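Local coordinates for protein AmbC (Sorangium cellulosum, PDB 5O16) that probably acts as a polyketide synthase dehydratase domain of the double-hotdog type, removing water from a beta-hydroxyacyl intermediate in a polyketide pathway of this bacterium, at residues 241-246 with 289-294. Residues are numbered along the deposited sequence; the frame is centred on the assembly and turned at random.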
ATOM      1  N   ALA A 241      -6.822  -4.892  -5.655  1.00 45.00           N
ATOM      2  CA  ALA A 241      -6.002  -6.101  -5.704  1.00 64.18           C
ATOM      3  C   ALA A 241      -4.569  -5.764  -6.075  1.00 50.62           C
ATOM      4  O   ALA A 241      -4.305  -4.757  -6.732  1.00 48.63           O
ATOM      5  CB  ALA A 241      -6.564  -7.140  -6.678  1.00 49.33           C
ATOM      6  N   TRP A 242      -3.642  -6.606  -5.610  1.00 57.07           N
ATOM      7  CA  TRP A 242      -2.213  -6.394  -5.799  1.00 45.25           C
ATOM      8  C   TRP A 242      -1.491  -7.709  -6.036  1.00 51.91           C
ATOM      9  O   TRP A 242      -1.859  -8.760  -5.484  1.00 47.03           O
ATOM     10  CB  TRP A 242      -1.564  -5.715  -4.584  1.00 40.33           C
ATOM     11  CG  TRP A 242      -2.143  -4.396  -4.200  1.00 42.88           C
ATOM     12  CD1 TRP A 242      -3.325  -4.169  -3.553  1.00 54.92           C
ATOM     13  CD2 TRP A 242      -1.549  -3.116  -4.417  1.00 41.10           C
ATOM     14  NE1 TRP A 242      -3.497  -2.817  -3.342  1.00 63.46           N
ATOM     15  CE2 TRP A 242      -2.423  -2.148  -3.866  1.00 48.07           C
ATOM     16  CE3 TRP A 242      -0.359  -2.688  -5.022  1.00 45.12           C
ATOM     17  CZ2 TRP A 242      -2.151  -0.775  -3.911  1.00 58.61           C
ATOM     18  CZ3 TRP A 242      -0.084  -1.314  -5.063  1.00 55.12           C
ATOM     19  CH2 TRP A 242      -0.980  -0.378  -4.511  1.00 62.76           C
ATOM     20  N   SER A 243      -0.414  -7.623  -6.821  1.00 55.27           N
ATOM     21  CA  SER A 243       0.398  -8.776  -7.179  1.00 60.73           C
ATOM     22  C   SER A 243       1.872  -8.402  -7.163  1.00 50.51           C
ATOM     23  O   SER A 243       2.238  -7.259  -7.445  1.00 51.64           O
ATOM     24  CB  SER A 243       0.025  -9.332  -8.560  1.00 64.30           C
ATOM     25  OG  SER A 243      -1.288  -9.840  -8.541  1.00 85.41           O
ATOM     26  N   ASP A 244       2.701  -9.385  -6.811  1.00 55.57           N
ATOM     27  CA  ASP A 244       4.162  -9.319  -6.869  1.00 68.99           C
ATOM     28  C   ASP A 244       4.671  -7.992  -6.321  1.00 57.87           C
ATOM     29  O   ASP A 244       5.230  -7.157  -7.030  1.00 62.08           O
ATOM     30  CB  ASP A 244       4.676  -9.571  -8.285  1.00 89.64           C
ATOM     31  CG  ASP A 244       4.117 -10.849  -8.886  1.00108.23           C
ATOM     32  OD1 ASP A 244       4.029 -11.869  -8.165  1.00 99.48           O
ATOM     33  OD2 ASP A 244       3.770 -10.830 -10.088  1.00130.92           O
ATOM     34  N   VAL A 245       4.407  -7.790  -5.040  1.00 49.49           N
ATOM     35  CA  VAL A 245       4.797  -6.573  -4.338  1.00 49.72           C
ATOM     36  C   VAL A 245       6.002  -6.885  -3.468  1.00 52.41           C
ATOM     37  O   VAL A 245       5.956  -7.812  -2.647  1.00 47.74           O
ATOM     38  CB  VAL A 245       3.642  -6.019  -3.493  1.00 45.34           C
ATOM     39  CG1 VAL A 245       4.150  -4.859  -2.694  1.00 38.92           C
ATOM     40  CG2 VAL A 245       2.428  -5.653  -4.405  1.00 38.29           C
ATOM     41  N   ALA A 246       7.094  -6.145  -3.665  1.00 44.74           N
ATOM     42  CA  ALA A 246       8.306  -6.403  -2.896  1.00 53.44           C
ATOM     43  C   ALA A 246       8.968  -5.101  -2.479  1.00 56.37           C
ATOM     44  O   ALA A 246       8.945  -4.097  -3.195  1.00 44.96           O
ATOM     45  CB  ALA A 246       9.306  -7.259  -3.673  1.00 51.88           C
ATOM     46  N   THR A 289       1.799  -5.888 -10.491  1.00 52.40           N
ATOM     47  CA  THR A 289       0.579  -5.289 -11.002  1.00 74.49           C
ATOM     48  C   THR A 289      -0.307  -4.911  -9.827  1.00 62.65           C
ATOM     49  O   THR A 289      -0.245  -5.515  -8.752  1.00 63.06           O
ATOM     50  CB  THR A 289      -0.240  -6.203 -11.953  1.00 81.00           C
ATOM     51  OG1 THR A 289      -0.792  -7.294 -11.213  1.00 78.84           O
ATOM     52  CG2 THR A 289       0.590  -6.728 -13.142  1.00 89.53           C
ATOM     53  N   PHE A 290      -1.114  -3.887 -10.040  1.00 52.35           N
ATOM     54  CA  PHE A 290      -2.220  -3.598  -9.149  1.00 57.30           C
ATOM     55  C   PHE A 290      -3.477  -3.465  -9.999  1.00 58.61           C
ATOM     56  O   PHE A 290      -3.407  -3.018 -11.142  1.00 65.86           O
ATOM     57  CB  PHE A 290      -1.936  -2.354  -8.340  1.00 51.53           C
ATOM     58  CG  PHE A 290      -2.434  -1.120  -8.958  1.00 74.72           C
ATOM     59  CD1 PHE A 290      -3.682  -0.620  -8.627  1.00 95.33           C
ATOM     60  CD2 PHE A 290      -1.665  -0.452  -9.887  1.00 90.40           C
ATOM     61  CE1 PHE A 290      -4.147   0.536  -9.209  1.00105.16           C
ATOM     62  CE2 PHE A 290      -2.123   0.709 -10.470  1.00 98.54           C
ATOM     63  CZ  PHE A 290      -3.367   1.204 -10.133  1.00102.24           C
ATOM     64  N   ARG A 291      -4.607  -3.929  -9.475  1.00 56.18           N
ATOM     65  CA  ARG A 291      -5.868  -3.947 -10.206  1.00 57.06           C
ATOM     66  C   ARG A 291      -6.853  -2.914  -9.651  1.00 48.72           C
ATOM     67  O   ARG A 291      -6.972  -2.736  -8.436  1.00 61.17           O
ATOM     68  CB  ARG A 291      -6.514  -5.321 -10.161  1.00 51.70           C
ATOM     69  CG  ARG A 291      -6.382  -6.106 -11.417  1.00 83.20           C
ATOM     70  CD  ARG A 291      -5.411  -7.244 -11.246  1.00 95.67           C
ATOM     71  NE  ARG A 291      -5.205  -7.930 -12.513  1.00113.60           N
ATOM     72  CZ  ARG A 291      -4.482  -9.034 -12.657  1.00134.20           C
ATOM     73  NH1 ARG A 291      -3.882  -9.586 -11.607  1.00147.17           N
ATOM     74  NH2 ARG A 291      -4.358  -9.586 -13.857  1.00128.92           N
ATOM     75  N   ALA A 292      -7.546  -2.224 -10.549  1.00 56.62           N
ATOM     76  CA  ALA A 292      -8.637  -1.333 -10.181  1.00 58.47           C
ATOM     77  C   ALA A 292      -9.791  -1.633 -11.109  1.00 61.48           C
ATOM     78  O   ALA A 292      -9.588  -1.987 -12.267  1.00 71.64           O
ATOM     79  CB  ALA A 292      -8.254   0.132 -10.272  1.00 50.40           C
ATOM     80  N   ARG A 293     -10.997  -1.450 -10.609  1.00 67.38           N
ATOM     81  CA  ARG A 293     -12.185  -1.658 -11.414  1.00 77.65           C
ATOM     82  C   ARG A 293     -13.034  -0.400 -11.375  1.00 76.39           C
ATOM     83  O   ARG A 293     -13.200   0.220 -10.317  1.00 67.23           O
ATOM     84  CB  ARG A 293     -12.974  -2.875 -10.900  1.00 63.05           C
ATOM     85  CG  ARG A 293     -14.368  -2.988 -11.435  1.00 69.67           C
ATOM     86  CD  ARG A 293     -15.080  -4.222 -10.912  1.00 86.50           C
ATOM     87  NE  ARG A 293     -15.504  -5.111 -11.992  1.00 96.38           N
ATOM     88  CZ  ARG A 293     -16.651  -4.981 -12.647  1.00110.76           C
ATOM     89  NH1 ARG A 293     -17.466  -3.978 -12.347  1.00112.32           N
ATOM     90  NH2 ARG A 293     -16.974  -5.835 -13.612  1.00126.44           N
ATOM     91  N   TRP A 294     -13.529  -0.001 -12.547  1.00 71.06           N
ATOM     92  CA  TRP A 294     -14.306   1.224 -12.639  1.00 68.27           C
ATOM     93  C   TRP A 294     -15.661   1.021 -11.989  1.00 72.10           C
ATOM     94  O   TRP A 294     -16.283  -0.037 -12.138  1.00 76.31           O
ATOM     95  CB  TRP A 294     -14.470   1.653 -14.098  1.00 69.24           C
ATOM     96  CG  TRP A 294     -13.182   2.046 -14.722  1.00 68.81           C
ATOM     97  CD1 TRP A 294     -12.218   1.209 -15.208  1.00 69.05           C
ATOM     98  CD2 TRP A 294     -12.683   3.379 -14.895  1.00 68.96           C
ATOM     99  NE1 TRP A 294     -11.151   1.941 -15.685  1.00 72.43           N
ATOM    100  CE2 TRP A 294     -11.410   3.274 -15.497  1.00 75.53           C
ATOM    101  CE3 TRP A 294     -13.188   4.651 -14.601  1.00 75.49           C
ATOM    102  CZ2 TRP A 294     -10.641   4.389 -15.813  1.00 84.20           C
ATOM    103  CZ3 TRP A 294     -12.425   5.757 -14.923  1.00 84.37           C
ATOM    104  CH2 TRP A 294     -11.166   5.619 -15.521  1.00 88.96           C
TER
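Trp242 and Phe290 face each other as a non-hydrogen-bonded antiparallel pair in the double-hotdog fold, where strands 236-247 and 283-295 run side by side and send alternate residues to opposite faces. The pair shows how one face of such a sheet packs against the helices: both aromatics touch Leu218 of helix 211-224, and Trp242 also meets Val65 of helix 61-74. With chi1 of Trp242 at -58°, CG lies beside the backbone N and anti to the carbonyl carbon, and the indole stands off the sheet with one face turned to Phe290. That side chain can be followed outward from its CB, which sits over the indole face, nearer the rim than the middle, 3.7 Å from Trp242 CE3, a CH-pi contact. Beyond CB, chi1 of 92° carries the phenyl ring away from strand 236-247 to Ala272 and Ile274 of strand 269-278 and to Leu218 and Leu221; its plane lies oblique, 36° from the six-membered ring of Trp242. On the other face, Ala241 CB meets Arg291 CB at 3.9 Å, and Ser243 CB lies against Thr289 OG1, while Ser243 OG is hydrogen-bonded to Glu82. The backbone joins the pairs: Arg291 N donates to Ala241 O at 2.9 Å, almost straight at hydrogen, and Ser243 N to Thr289 O, also 2.9 Å. The return bond, from Thr289 N to Ser243 O, is weak at 3.4 Å.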